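Local coordinates for protein PHO85 cyclin-10 (Saccharomyces cerevisiae, PDB 4KRD) that acts as the cyclin partner of the kinase PHO85, directing it to phosphorylate and negatively regulate glycogen synthase GSY2 and so restrain glycogen accumulation, at residues Q98-L103 and R190-S195; Y102-F107 and K146-F151; E45-L50 and L126-K131. All coordinates share one frame; numbering follows the deposited sequence.

Contact 1 of 3, residues Q98-L103 and R190-S195; sequences QPTVYL and RKLAAS
L103 and T100 of helix 99-113 meet L192 and S195 of helix 189-203, the two short helical segments crossing at 74° with their axes 9.8 Å apart. L103 starts out toward the other helix. Its CB does double duty, sitting 4.0 Å from L192 CD2 and 3.8 Å from S195 OG. CG then carries the chain past the serine, and at the tip L103 CD2 comes to 3.7 Å from S195 OG, a van der Waals touch of methyl on oxygen. The closest approach of all is to the backbone, where L103 O lies 3.5 Å from S195 CB. T100 fills the neighbouring position: its methyl CG2 meets both branches of L192, 4.0 Å from CD2 and 4.1 Å from CD1. With CG2 trans to the backbone N, the methyl faces L192, while OG1 hydrogen-bonds to the backbone of a chain of another protein, probably the kinase. L192 touches that protein too, consistent with a role of this region in kinase binding. S195 has its own hydroxyl spoken for. At chi1 70° OG is tucked back over its own helix, where it donates to L192 O, with the C=O...OG angle at 148°. Between the two segments there are van der Waals contacts, some of carbon on oxygen, and no polar bond; about 210 Å² of surface is buried in all. T100 OG1 bonds to the other protein and S195 OG to its own helix, so neither hydroxyl bonds across the joint, and the seam relies on apolar fit rather than on direction.

Contact 2 of 3, residues Y102-F107 and K146-F151; sequences YLVATF and KLLEDF
V104 meets two leucines at the end of helix 130-148. Its CG2 runs into L148 tip to tip, with L148 CD1 3.7 Å from V104 CG2 and 4.0 Å from V104 CB. The other branch, V104 CG1, takes L147 CD1 at 4.1 Å, the two side chains passing at a slant. With CG1 trans to the backbone N (chi1 168°), the valine splits its methyls between the two leucines. One shell out, L148 CD1 also packs on the backbone atoms T100 O and V101 CA, so this methyl rests across a whole turn of helix 99-113. With an alanine in place of L148, V104 CG2 would probably lose its main partner here and a gap open between the two helices. Within the same helix, T106 grips Y102 O twice, OG1 and N each 2.8 Å from that oxygen and on opposite faces of its carbonyl plane. Past L148 the helix ends, E149 being the first residue to leave helical torsions, and K146, E149 and D150 bind the chain of another protein. The joint therefore lies between helix 99-113 and the C-terminal end of helix 130-148, with L192 of helix 189-203 on V104 and helix 36-54 against A105 and T106.

Contact 3 of 3, residues E45-L50 and L126-K131; sequences ETIELL and LNLQEK
L50 and L128 have the nearest CA atoms across the contact, 6.5 Å apart. Segment 45-50 is regular helix, with L49 N bonded to E45 O and L50 N to T46 O. Opposite it, the chain from L126 to Q129 is extended and turns helical only about E130. The extended run sends L128 at the helix, while N127 and Q129 start out away from it. L128 does the reaching. Its CG is trans to the backbone N (chi1 -180°), and a chi2 of 56° brings one branch, CD2, onto the helix. That methyl rests 3.8 Å from L50 CB, with I47 CG2 farther off at 4.3 Å and the carbonyl I47 O at 4.1 Å. One leucine methyl thus rests against I47 and L50, three residues apart on helix 36-54, and L51 touches L128 as well. This is the helical cyclin fold, at the point where the short two-stranded hairpin 114-124 hands the chain on to helix 130-148, and L128 ties that connection to helix 36-54. The polar link is indirect. S54 OG hydrogen-bonds to L50 O and also to L128 N, so a serine one turn further along helix 36-54 holds the extended backbone beside the methyl contact. Just beyond, Q129 N is bonded to E132 OE1 at the start of helix 130-148. Facing elsewhere, E45 makes a salt bridge with R203, and T46 and L49 lie against L199 of helix 189-203. No other protein chain of the assembly reaches either segment.

Contacts 1 and 2 are neighbours, with centres about 8 Å apart; they share Y102 and L103 on helix 99-113 and touch where L192 meets V104 and K191 meets F107. Contact 3 lies across the centre of the chain, its centre about 18 Å from contact 1 and 20 Å from contact 2, yet T46 touches T106. Along the chain the segments run 45-50, 98-107, 126-131, 146-151 and 190-195. Helix 99-113 packs on helix 189-203 in contact 1 and on the end of helix 130-148 in contact 2, while contact 3 lies just before that helix starts. The partner protein meets contacts 1 and 2 but not contact 3, consistent with one kinase-facing side of the cyclin fold.

Contact 1 of 3, residues Q98-L103 and R190-S195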
ATOM      1  N   GLN B  98       9.489  -2.102 -16.507  1.00 47.76           N
ATOM      2  CA  GLN B  98      10.755  -1.807 -15.846  1.00 46.22           C
ATOM      3  C   GLN B  98      11.324  -3.072 -15.251  1.00 45.58           C
ATOM      4  O   GLN B  98      10.585  -4.016 -14.999  1.00 44.60           O
ATOM      5  CB  GLN B  98      10.514  -0.823 -14.705  1.00 53.22           C
ATOM      6  CG  GLN B  98      10.208   0.583 -15.160  1.00 57.66           C
ATOM      7  CD  GLN B  98      11.438   1.288 -15.692  1.00 64.05           C
ATOM      8  OE1 GLN B  98      11.625   1.402 -16.906  1.00 65.92           O
ATOM      9  NE2 GLN B  98      12.292   1.753 -14.784  1.00 61.29           N
ATOM     10  N   PRO B  99      12.641  -3.091 -15.004  1.00 47.02           N
ATOM     11  CA  PRO B  99      13.275  -4.276 -14.415  1.00 44.74           C
ATOM     12  C   PRO B  99      12.694  -4.609 -13.044  1.00 44.00           C
ATOM     13  O   PRO B  99      12.687  -5.779 -12.663  1.00 39.31           O
ATOM     14  CB  PRO B  99      14.745  -3.857 -14.276  1.00 43.80           C
ATOM     15  CG  PRO B  99      14.932  -2.787 -15.297  1.00 45.59           C
ATOM     16  CD  PRO B  99      13.623  -2.047 -15.344  1.00 46.38           C
ATOM     17  N   THR B 100      12.223  -3.590 -12.323  1.00 38.00           N
ATOM     18  CA  THR B 100      11.619  -3.770 -11.005  1.00 38.22           C
ATOM     19  C   THR B 100      10.464  -4.771 -11.019  1.00 32.23           C
ATOM     20  O   THR B 100      10.227  -5.480 -10.039  1.00 32.65           O
ATOM     21  CB  THR B 100      11.080  -2.433 -10.478  1.00 43.16           C
ATOM     22  OG1 THR B 100      12.117  -1.452 -10.548  1.00 52.02           O
ATOM     23  CG2 THR B 100      10.615  -2.577  -9.036  1.00 42.38           C
ATOM     24  N   VAL B 101       9.746  -4.828 -12.132  1.00 31.00           N
ATOM     25  CA  VAL B 101       8.600  -5.722 -12.239  1.00 33.07           C
ATOM     26  C   VAL B 101       9.034  -7.187 -12.131  1.00 31.61           C
ATOM     27  O   VAL B 101       8.418  -7.984 -11.418  1.00 28.38           O
ATOM     28  CB  VAL B 101       7.806  -5.449 -13.529  1.00 35.60           C
ATOM     29  CG1 VAL B 101       6.771  -6.540 -13.780  1.00 31.06           C
ATOM     30  CG2 VAL B 101       7.148  -4.064 -13.439  1.00 33.25           C
ATOM     31  N   TYR B 102      10.126  -7.522 -12.811  1.00 35.20           N
ATOM     32  CA  TYR B 102      10.638  -8.878 -12.808  1.00 35.54           C
ATOM     33  C   TYR B 102      11.389  -9.225 -11.516  1.00 31.95           C
ATOM     34  O   TYR B 102      11.366 -10.376 -11.080  1.00 32.07           O
ATOM     35  CB  TYR B 102      11.474  -9.126 -14.073  1.00 36.78           C
ATOM     36  CG  TYR B 102      10.649  -8.862 -15.316  1.00 35.12           C
ATOM     37  CD1 TYR B 102       9.574  -9.683 -15.629  1.00 36.28           C
ATOM     38  CD2 TYR B 102      10.914  -7.783 -16.147  1.00 36.01           C
ATOM     39  CE1 TYR B 102       8.801  -9.456 -16.731  1.00 36.92           C
ATOM     40  CE2 TYR B 102      10.142  -7.547 -17.278  1.00 37.07           C
ATOM     41  CZ  TYR B 102       9.089  -8.397 -17.561  1.00 42.09           C
ATOM     42  OH  TYR B 102       8.292  -8.205 -18.667  1.00 42.01           O
ATOM     43  N   LEU B 103      12.021  -8.236 -10.890  1.00 30.68           N
ATOM     44  CA  LEU B 103      12.675  -8.475  -9.603  1.00 33.12           C
ATOM     45  C   LEU B 103      11.630  -8.837  -8.551  1.00 30.65           C
ATOM     46  O   LEU B 103      11.811  -9.780  -7.779  1.00 29.02           O
ATOM     47  CB  LEU B 103      13.479  -7.257  -9.144  1.00 35.45           C
ATOM     48  CG  LEU B 103      14.538  -6.719 -10.115  1.00 37.88           C
ATOM     49  CD1 LEU B 103      15.143  -5.405  -9.604  1.00 40.32           C
ATOM     50  CD2 LEU B 103      15.613  -7.765 -10.367  1.00 43.24           C
ATOM     51  N   ARG B 190      15.221  -4.147   0.016  1.00 32.55           N
ATOM     52  CA  ARG B 190      15.807  -5.424   0.402  1.00 39.46           C
ATOM     53  C   ARG B 190      15.168  -6.618  -0.301  1.00 40.14           C
ATOM     54  O   ARG B 190      15.827  -7.631  -0.519  1.00 32.86           O
ATOM     55  CB  ARG B 190      15.761  -5.636   1.913  1.00 41.47           C
ATOM     56  CG  ARG B 190      16.481  -4.561   2.708  1.00 51.01           C
ATOM     57  CD  ARG B 190      16.273  -4.786   4.188  1.00 53.15           C
ATOM     58  NE  ARG B 190      17.015  -5.937   4.679  1.00 52.74           N
ATOM     59  CZ  ARG B 190      16.592  -6.735   5.650  1.00 50.84           C
ATOM     60  NH1 ARG B 190      15.416  -6.514   6.223  1.00 48.41           N
ATOM     61  NH2 ARG B 190      17.340  -7.756   6.041  1.00 51.43           N
ATOM     62  N   LYS B 191      13.888  -6.520  -0.642  1.00 36.41           N
ATOM     63  CA  LYS B 191      13.270  -7.614  -1.388  1.00 37.84           C
ATOM     64  C   LYS B 191      13.752  -7.600  -2.836  1.00 39.98           C
ATOM     65  O   LYS B 191      14.049  -8.659  -3.402  1.00 38.97           O
ATOM     66  CB  LYS B 191      11.742  -7.607  -1.245  1.00 38.10           C
ATOM     67  CG  LYS B 191      11.319  -7.857   0.215  1.00 35.19           C
ATOM     68  CD  LYS B 191       9.874  -8.249   0.332  1.00 43.01           C
ATOM     69  CE  LYS B 191       9.531  -8.611   1.764  1.00 35.29           C
ATOM     70  NZ  LYS B 191       9.449  -7.434   2.656  1.00 33.38           N
ATOM     71  N   LEU B 192      13.890  -6.402  -3.407  1.00 29.93           N
ATOM     72  CA  LEU B 192      14.458  -6.246  -4.739  1.00 32.92           C
ATOM     73  C   LEU B 192      15.849  -6.868  -4.772  1.00 38.20           C
ATOM     74  O   LEU B 192      16.195  -7.614  -5.700  1.00 38.74           O
ATOM     75  CB  LEU B 192      14.543  -4.766  -5.144  1.00 37.25           C
ATOM     76  CG  LEU B 192      13.228  -4.025  -5.405  1.00 40.31           C
ATOM     77  CD1 LEU B 192      13.472  -2.712  -6.136  1.00 42.65           C
ATOM     78  CD2 LEU B 192      12.289  -4.890  -6.199  1.00 32.29           C
ATOM     79  N   ALA B 193      16.637  -6.573  -3.744  1.00 36.13           N
ATOM     80  CA  ALA B 193      17.990  -7.109  -3.645  1.00 39.99           C
ATOM     81  C   ALA B 193      17.975  -8.623  -3.490  1.00 40.25           C
ATOM     82  O   ALA B 193      18.705  -9.323  -4.187  1.00 41.42           O
ATOM     83  CB  ALA B 193      18.734  -6.474  -2.489  1.00 40.14           C
ATOM     84  N   ALA B 194      17.148  -9.113  -2.566  1.00 34.01           N
ATOM     85  CA  ALA B 194      17.063 -10.542  -2.273  1.00 39.37           C
ATOM     86  C   ALA B 194      16.826 -11.395  -3.513  1.00 37.36           C
ATOM     87  O   ALA B 194      17.317 -12.524  -3.585  1.00 38.91           O
ATOM     88  CB  ALA B 194      15.989 -10.818  -1.221  1.00 32.51           C
ATOM     89  N   SER B 195      16.085 -10.870  -4.491  1.00 34.36           N
ATOM     90  CA  SER B 195      15.790 -11.655  -5.686  1.00 37.75           C
ATOM     91  C   SER B 195      17.074 -12.146  -6.357  1.00 41.73           C
ATOM     92  O   SER B 195      17.143 -13.290  -6.812  1.00 38.12           O
ATOM     93  CB  SER B 195      14.913 -10.884  -6.685  1.00 36.92           C
ATOM     94  OG  SER B 195      15.622  -9.828  -7.298  1.00 38.01           O
TER

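Contact 2 of 3, residues Y102-F107 and K146-F151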
ATOM      1  N   TYR B 102      10.126  -7.522 -12.811  1.00 35.20           N
ATOM      2  CA  TYR B 102      10.638  -8.878 -12.808  1.00 35.54           C
ATOM      3  C   TYR B 102      11.389  -9.225 -11.516  1.00 31.95           C
ATOM      4  O   TYR B 102      11.366 -10.376 -11.080  1.00 32.07           O
ATOM      5  CB  TYR B 102      11.474  -9.126 -14.073  1.00 36.78           C
ATOM      6  CG  TYR B 102      10.649  -8.862 -15.316  1.00 35.12           C
ATOM      7  CD1 TYR B 102       9.574  -9.683 -15.629  1.00 36.28           C
ATOM      8  CD2 TYR B 102      10.914  -7.783 -16.147  1.00 36.01           C
ATOM      9  CE1 TYR B 102       8.801  -9.456 -16.731  1.00 36.92           C
ATOM     10  CE2 TYR B 102      10.142  -7.547 -17.278  1.00 37.07           C
ATOM     11  CZ  TYR B 102       9.089  -8.397 -17.561  1.00 42.09           C
ATOM     12  OH  TYR B 102       8.292  -8.205 -18.667  1.00 42.01           O
ATOM     13  N   LEU B 103      12.021  -8.236 -10.890  1.00 30.68           N
ATOM     14  CA  LEU B 103      12.675  -8.475  -9.603  1.00 33.12           C
ATOM     15  C   LEU B 103      11.630  -8.837  -8.551  1.00 30.65           C
ATOM     16  O   LEU B 103      11.811  -9.780  -7.779  1.00 29.02           O
ATOM     17  CB  LEU B 103      13.479  -7.257  -9.144  1.00 35.45           C
ATOM     18  CG  LEU B 103      14.538  -6.719 -10.115  1.00 37.88           C
ATOM     19  CD1 LEU B 103      15.143  -5.405  -9.604  1.00 40.32           C
ATOM     20  CD2 LEU B 103      15.613  -7.765 -10.367  1.00 43.24           C
ATOM     21  N   VAL B 104      10.530  -8.095  -8.535  1.00 33.23           N
ATOM     22  CA  VAL B 104       9.434  -8.402  -7.617  1.00 29.80           C
ATOM     23  C   VAL B 104       8.794  -9.752  -7.975  1.00 28.07           C
ATOM     24  O   VAL B 104       8.459 -10.547  -7.093  1.00 28.13           O
ATOM     25  CB  VAL B 104       8.362  -7.275  -7.584  1.00 31.53           C
ATOM     26  CG1 VAL B 104       7.113  -7.757  -6.872  1.00 24.95           C
ATOM     27  CG2 VAL B 104       8.912  -5.999  -6.881  1.00 28.10           C
ATOM     28  N   ALA B 105       8.622 -10.006  -9.270  1.00 29.19           N
ATOM     29  CA  ALA B 105       8.096 -11.289  -9.722  1.00 28.10           C
ATOM     30  C   ALA B 105       8.962 -12.427  -9.221  1.00 31.84           C
ATOM     31  O   ALA B 105       8.461 -13.485  -8.798  1.00 29.75           O
ATOM     32  CB  ALA B 105       8.008 -11.328 -11.251  1.00 30.45           C
ATOM     33  N   THR B 106      10.272 -12.225  -9.300  1.00 31.46           N
ATOM     34  CA  THR B 106      11.207 -13.245  -8.845  1.00 34.26           C
ATOM     35  C   THR B 106      11.082 -13.461  -7.340  1.00 31.06           C
ATOM     36  O   THR B 106      11.086 -14.601  -6.863  1.00 30.92           O
ATOM     37  CB  THR B 106      12.665 -12.897  -9.209  1.00 34.56           C
ATOM     38  OG1 THR B 106      12.782 -12.722 -10.624  1.00 36.32           O
ATOM     39  CG2 THR B 106      13.624 -14.018  -8.751  1.00 35.93           C
ATOM     40  N   PHE B 107      10.950 -12.375  -6.588  1.00 29.93           N
ATOM     41  CA  PHE B 107      10.819 -12.512  -5.147  1.00 29.27           C
ATOM     42  C   PHE B 107       9.524 -13.209  -4.756  1.00 26.90           C
ATOM     43  O   PHE B 107       9.484 -13.924  -3.758  1.00 29.50           O
ATOM     44  CB  PHE B 107      10.925 -11.169  -4.401  1.00 33.64           C
ATOM     45  CG  PHE B 107      10.934 -11.346  -2.913  1.00 35.48           C
ATOM     46  CD1 PHE B 107      12.109 -11.707  -2.258  1.00 31.78           C
ATOM     47  CD2 PHE B 107       9.764 -11.224  -2.173  1.00 31.09           C
ATOM     48  CE1 PHE B 107      12.125 -11.917  -0.884  1.00 35.45           C
ATOM     49  CE2 PHE B 107       9.770 -11.445  -0.793  1.00 29.98           C
ATOM     50  CZ  PHE B 107      10.954 -11.788  -0.151  1.00 35.37           C
ATOM     51  N   LYS B 146       0.786  -4.991 -10.157  1.00 30.96           N
ATOM     52  CA  LYS B 146      -0.256  -4.422  -9.300  1.00 30.80           C
ATOM     53  C   LYS B 146       0.278  -3.985  -7.926  1.00 33.59           C
ATOM     54  O   LYS B 146      -0.266  -3.075  -7.306  1.00 36.38           O
ATOM     55  CB  LYS B 146      -1.420  -5.408  -9.150  1.00 30.91           C
ATOM     56  CG  LYS B 146      -2.282  -5.498 -10.391  1.00 35.22           C
ATOM     57  CD  LYS B 146      -3.565  -6.283 -10.192  1.00 30.30           C
ATOM     58  CE  LYS B 146      -4.445  -6.195 -11.441  1.00 35.40           C
ATOM     59  NZ  LYS B 146      -5.712  -6.955 -11.314  1.00 35.91           N
ATOM     60  N   LEU B 147       1.328  -4.652  -7.451  1.00 32.36           N
ATOM     61  CA  LEU B 147       2.052  -4.232  -6.251  1.00 34.99           C
ATOM     62  C   LEU B 147       2.887  -2.971  -6.467  1.00 32.94           C
ATOM     63  O   LEU B 147       3.231  -2.271  -5.510  1.00 36.45           O
ATOM     64  CB  LEU B 147       3.000  -5.332  -5.799  1.00 26.13           C
ATOM     65  CG  LEU B 147       2.406  -6.582  -5.158  1.00 27.94           C
ATOM     66  CD1 LEU B 147       3.504  -7.636  -5.020  1.00 28.20           C
ATOM     67  CD2 LEU B 147       1.815  -6.265  -3.805  1.00 29.01           C
ATOM     68  N   LEU B 148       3.227  -2.691  -7.720  1.00 29.97           N
ATOM     69  CA  LEU B 148       4.243  -1.680  -8.038  1.00 35.80           C
ATOM     70  C   LEU B 148       3.735  -0.425  -8.733  1.00 38.03           C
ATOM     71  O   LEU B 148       4.168   0.687  -8.427  1.00 40.24           O
ATOM     72  CB  LEU B 148       5.311  -2.291  -8.948  1.00 33.49           C
ATOM     73  CG  LEU B 148       6.399  -3.120  -8.287  1.00 35.50           C
ATOM     74  CD1 LEU B 148       7.163  -3.884  -9.361  1.00 33.52           C
ATOM     75  CD2 LEU B 148       7.324  -2.216  -7.492  1.00 38.60           C
ATOM     76  N   GLU B 149       2.859  -0.601  -9.709  1.00 37.97           N
ATOM     77  CA  GLU B 149       2.516   0.515 -10.589  1.00 40.35           C
ATOM     78  C   GLU B 149       1.143   1.095 -10.301  1.00 38.33           C
ATOM     79  O   GLU B 149       0.196   0.361 -10.039  1.00 32.42           O
ATOM     80  CB  GLU B 149       2.599   0.073 -12.047  1.00 41.53           C
ATOM     81  CG  GLU B 149       3.986  -0.396 -12.480  1.00 45.22           C
ATOM     82  CD  GLU B 149       4.954   0.748 -12.724  1.00 52.95           C
ATOM     83  OE1 GLU B 149       4.602   1.915 -12.444  1.00 54.38           O
ATOM     84  OE2 GLU B 149       6.074   0.473 -13.199  1.00 60.03           O
ATOM     85  N   ASP B 150       1.028   2.421 -10.357  1.00 33.99           N
ATOM     86  CA  ASP B 150      -0.275   3.060 -10.197  1.00 37.07           C
ATOM     87  C   ASP B 150      -1.157   2.799 -11.393  1.00 35.81           C
ATOM     88  O   ASP B 150      -2.378   2.776 -11.286  1.00 37.67           O
ATOM     89  CB  ASP B 150      -0.125   4.566  -9.991  1.00 41.11           C
ATOM     90  CG  ASP B 150       0.370   4.909  -8.611  1.00 40.92           C
ATOM     91  OD1 ASP B 150       0.197   4.078  -7.692  1.00 40.29           O
ATOM     92  OD2 ASP B 150       0.929   6.008  -8.437  1.00 45.74           O
ATOM     93  N   PHE B 151      -0.533   2.623 -12.548  1.00 38.75           N
ATOM     94  CA  PHE B 151      -1.280   2.239 -13.737  1.00 45.98           C
ATOM     95  C   PHE B 151      -0.740   0.919 -14.285  1.00 38.42           C
ATOM     96  O   PHE B 151       0.465   0.761 -14.469  1.00 45.35           O
ATOM     97  CB  PHE B 151      -1.239   3.350 -14.797  1.00 44.95           C
ATOM     98  CG  PHE B 151      -1.905   4.629 -14.355  1.00 50.35           C
ATOM     99  CD1 PHE B 151      -3.286   4.759 -14.387  1.00 51.47           C
ATOM    100  CD2 PHE B 151      -1.151   5.693 -13.893  1.00 50.87           C
ATOM    101  CE1 PHE B 151      -3.906   5.938 -13.976  1.00 53.86           C
ATOM    102  CE2 PHE B 151      -1.762   6.871 -13.481  1.00 59.95           C
ATOM    103  CZ  PHE B 151      -3.143   6.990 -13.520  1.00 55.92           C
TER

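Contact 3 of 3, residues E45-L50 and L126-K131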
ATOM      1  N   GLU B  45      16.187 -18.116 -14.492  1.00 38.87           N
ATOM      2  CA  GLU B  45      17.160 -19.007 -13.853  1.00 43.51           C
ATOM      3  C   GLU B  45      16.698 -19.460 -12.465  1.00 38.10           C
ATOM      4  O   GLU B  45      16.966 -20.589 -12.046  1.00 43.36           O
ATOM      5  CB  GLU B  45      18.539 -18.346 -13.794  1.00 43.37           C
ATOM      6  CG  GLU B  45      19.665 -19.314 -13.475  1.00 47.18           C
ATOM      7  CD  GLU B  45      21.006 -18.616 -13.341  1.00 53.98           C
ATOM      8  OE1 GLU B  45      21.067 -17.398 -13.599  1.00 55.40           O
ATOM      9  OE2 GLU B  45      21.998 -19.282 -12.972  1.00 55.96           O
ATOM     10  N   THR B  46      15.984 -18.587 -11.756  1.00 44.78           N
ATOM     11  CA  THR B  46      15.402 -18.950 -10.463  1.00 37.19           C
ATOM     12  C   THR B  46      14.415 -20.089 -10.652  1.00 33.99           C
ATOM     13  O   THR B  46      14.407 -21.059  -9.889  1.00 31.80           O
ATOM     14  CB  THR B  46      14.688 -17.745  -9.800  1.00 39.66           C
ATOM     15  OG1 THR B  46      15.627 -16.686  -9.573  1.00 36.33           O
ATOM     16  CG2 THR B  46      14.059 -18.144  -8.468  1.00 32.15           C
ATOM     17  N   ILE B  47      13.580 -19.972 -11.678  1.00 32.58           N
ATOM     18  CA  ILE B  47      12.647 -21.042 -12.003  1.00 38.46           C
ATOM     19  C   ILE B  47      13.384 -22.356 -12.317  1.00 37.98           C
ATOM     20  O   ILE B  47      13.037 -23.419 -11.803  1.00 35.15           O
ATOM     21  CB  ILE B  47      11.741 -20.671 -13.180  1.00 33.10           C
ATOM     22  CG1 ILE B  47      10.779 -19.555 -12.755  1.00 34.12           C
ATOM     23  CG2 ILE B  47      10.963 -21.907 -13.621  1.00 34.69           C
ATOM     24  CD1 ILE B  47      10.193 -18.750 -13.915  1.00 41.45           C
ATOM     25  N   GLU B  48      14.414 -22.276 -13.148  1.00 41.11           N
ATOM     26  CA  GLU B  48      15.174 -23.478 -13.485  1.00 42.29           C
ATOM     27  C   GLU B  48      15.776 -24.147 -12.259  1.00 41.90           C
ATOM     28  O   GLU B  48      15.755 -25.367 -12.158  1.00 40.74           O
ATOM     29  CB  GLU B  48      16.239 -23.177 -14.539  1.00 44.22           C
ATOM     30  CG  GLU B  48      15.622 -22.860 -15.891  1.00 51.79           C
ATOM     31  CD  GLU B  48      16.628 -22.342 -16.904  1.00 68.03           C
ATOM     32  OE1 GLU B  48      17.854 -22.394 -16.617  1.00 62.92           O
ATOM     33  OE2 GLU B  48      16.185 -21.883 -17.985  1.00 69.24           O
ATOM     34  N   LEU B  49      16.294 -23.360 -11.316  1.00 42.20           N
ATOM     35  CA  LEU B  49      16.893 -23.940 -10.109  1.00 38.36           C
ATOM     36  C   LEU B  49      15.860 -24.522  -9.150  1.00 41.05           C
ATOM     37  O   LEU B  49      16.078 -25.572  -8.547  1.00 37.82           O
ATOM     38  CB  LEU B  49      17.814 -22.944  -9.408  1.00 38.74           C
ATOM     39  CG  LEU B  49      19.045 -22.576 -10.234  1.00 44.18           C
ATOM     40  CD1 LEU B  49      19.835 -21.457  -9.596  1.00 44.04           C
ATOM     41  CD2 LEU B  49      19.933 -23.812 -10.456  1.00 52.45           C
ATOM     42  N   LEU B  50      14.713 -23.861  -9.022  1.00 37.39           N
ATOM     43  CA  LEU B  50      13.643 -24.425  -8.219  1.00 37.01           C
ATOM     44  C   LEU B  50      13.198 -25.772  -8.796  1.00 33.18           C
ATOM     45  O   LEU B  50      12.914 -26.714  -8.058  1.00 38.06           O
ATOM     46  CB  LEU B  50      12.464 -23.447  -8.140  1.00 32.46           C
ATOM     47  CG  LEU B  50      12.809 -22.227  -7.295  1.00 31.17           C
ATOM     48  CD1 LEU B  50      11.709 -21.153  -7.412  1.00 31.11           C
ATOM     49  CD2 LEU B  50      13.005 -22.688  -5.858  1.00 30.97           C
ATOM     50  N   LEU B 126       7.967 -26.172  -1.197  1.00 41.38           N
ATOM     51  CA  LEU B 126       7.028 -26.856  -2.080  1.00 39.10           C
ATOM     52  C   LEU B 126       7.738 -27.310  -3.327  1.00 41.45           C
ATOM     53  O   LEU B 126       8.716 -26.699  -3.763  1.00 40.74           O
ATOM     54  CB  LEU B 126       5.907 -25.913  -2.536  1.00 44.13           C
ATOM     55  CG  LEU B 126       5.070 -25.131  -1.536  1.00 50.33           C
ATOM     56  CD1 LEU B 126       4.375 -23.979  -2.262  1.00 46.91           C
ATOM     57  CD2 LEU B 126       4.061 -26.052  -0.876  1.00 57.66           C
ATOM     58  N   ASN B 127       7.217 -28.373  -3.922  1.00 44.04           N
ATOM     59  CA  ASN B 127       7.743 -28.852  -5.182  1.00 44.89           C
ATOM     60  C   ASN B 127       7.175 -28.043  -6.342  1.00 41.64           C
ATOM     61  O   ASN B 127       5.963 -27.838  -6.434  1.00 46.42           O
ATOM     62  CB  ASN B 127       7.425 -30.339  -5.354  1.00 49.78           C
ATOM     63  CG  ASN B 127       8.192 -31.219  -4.367  1.00 48.32           C
ATOM     64  OD1 ASN B 127       9.344 -31.569  -4.605  1.00 55.07           O
ATOM     65  ND2 ASN B 127       7.551 -31.576  -3.262  1.00 47.00           N
ATOM     66  N   LEU B 128       8.058 -27.565  -7.210  1.00 36.55           N
ATOM     67  CA  LEU B 128       7.653 -26.952  -8.474  1.00 39.21           C
ATOM     68  C   LEU B 128       7.769 -27.979  -9.606  1.00 44.31           C
ATOM     69  O   LEU B 128       8.806 -28.620  -9.732  1.00 43.41           O
ATOM     70  CB  LEU B 128       8.579 -25.785  -8.793  1.00 32.25           C
ATOM     71  CG  LEU B 128       8.325 -25.000 -10.085  1.00 36.44           C
ATOM     72  CD1 LEU B 128       6.893 -24.460 -10.155  1.00 35.16           C
ATOM     73  CD2 LEU B 128       9.341 -23.871 -10.196  1.00 33.22           C
ATOM     74  N   GLN B 129       6.730 -28.111 -10.431  1.00 46.04           N
ATOM     75  CA  GLN B 129       6.769 -28.968 -11.627  1.00 48.02           C
ATOM     76  C   GLN B 129       6.789 -28.115 -12.888  1.00 50.49           C
ATOM     77  O   GLN B 129       6.330 -26.965 -12.870  1.00 39.92           O
ATOM     78  CB  GLN B 129       5.534 -29.865 -11.711  1.00 49.64           C
ATOM     79  CG  GLN B 129       5.209 -30.673 -10.481  1.00 55.47           C
ATOM     80  CD  GLN B 129       3.918 -31.458 -10.668  1.00 64.62           C
ATOM     81  OE1 GLN B 129       2.834 -30.992 -10.307  1.00 61.72           O
ATOM     82  NE2 GLN B 129       4.026 -32.645 -11.262  1.00 61.59           N
ATOM     83  N   GLU B 130       7.280 -28.688 -13.991  1.00 41.62           N
ATOM     84  CA  GLU B 130       7.377 -27.951 -15.248  1.00 40.40           C
ATOM     85  C   GLU B 130       6.006 -27.552 -15.765  1.00 40.80           C
ATOM     86  O   GLU B 130       5.851 -26.503 -16.396  1.00 39.21           O
ATOM     87  CB  GLU B 130       8.121 -28.754 -16.326  1.00 51.89           C
ATOM     88  CG  GLU B 130       8.393 -27.948 -17.607  1.00 54.17           C
ATOM     89  CD  GLU B 130       9.412 -26.813 -17.409  1.00 61.76           C
ATOM     90  OE1 GLU B 130      10.595 -27.111 -17.122  1.00 65.59           O
ATOM     91  OE2 GLU B 130       9.038 -25.622 -17.548  1.00 64.99           O
ATOM     92  N   LYS B 131       5.007 -28.385 -15.500  1.00 35.66           N
ATOM     93  CA  LYS B 131       3.653 -28.076 -15.946  1.00 43.20           C
ATOM     94  C   LYS B 131       3.009 -26.904 -15.179  1.00 39.09           C
ATOM     95  O   LYS B 131       1.917 -26.450 -15.534  1.00 39.52           O
ATOM     96  CB  LYS B 131       2.760 -29.314 -15.887  1.00 43.94           C
ATOM     97  CG  LYS B 131       3.195 -30.415 -16.846  1.00 50.43           C
ATOM     98  CD  LYS B 131       2.019 -31.270 -17.280  1.00 54.94           C
ATOM     99  CE  LYS B 131       2.385 -32.154 -18.464  1.00 55.96           C
ATOM    100  NZ  LYS B 131       1.169 -32.749 -19.082  1.00 67.36           N
TER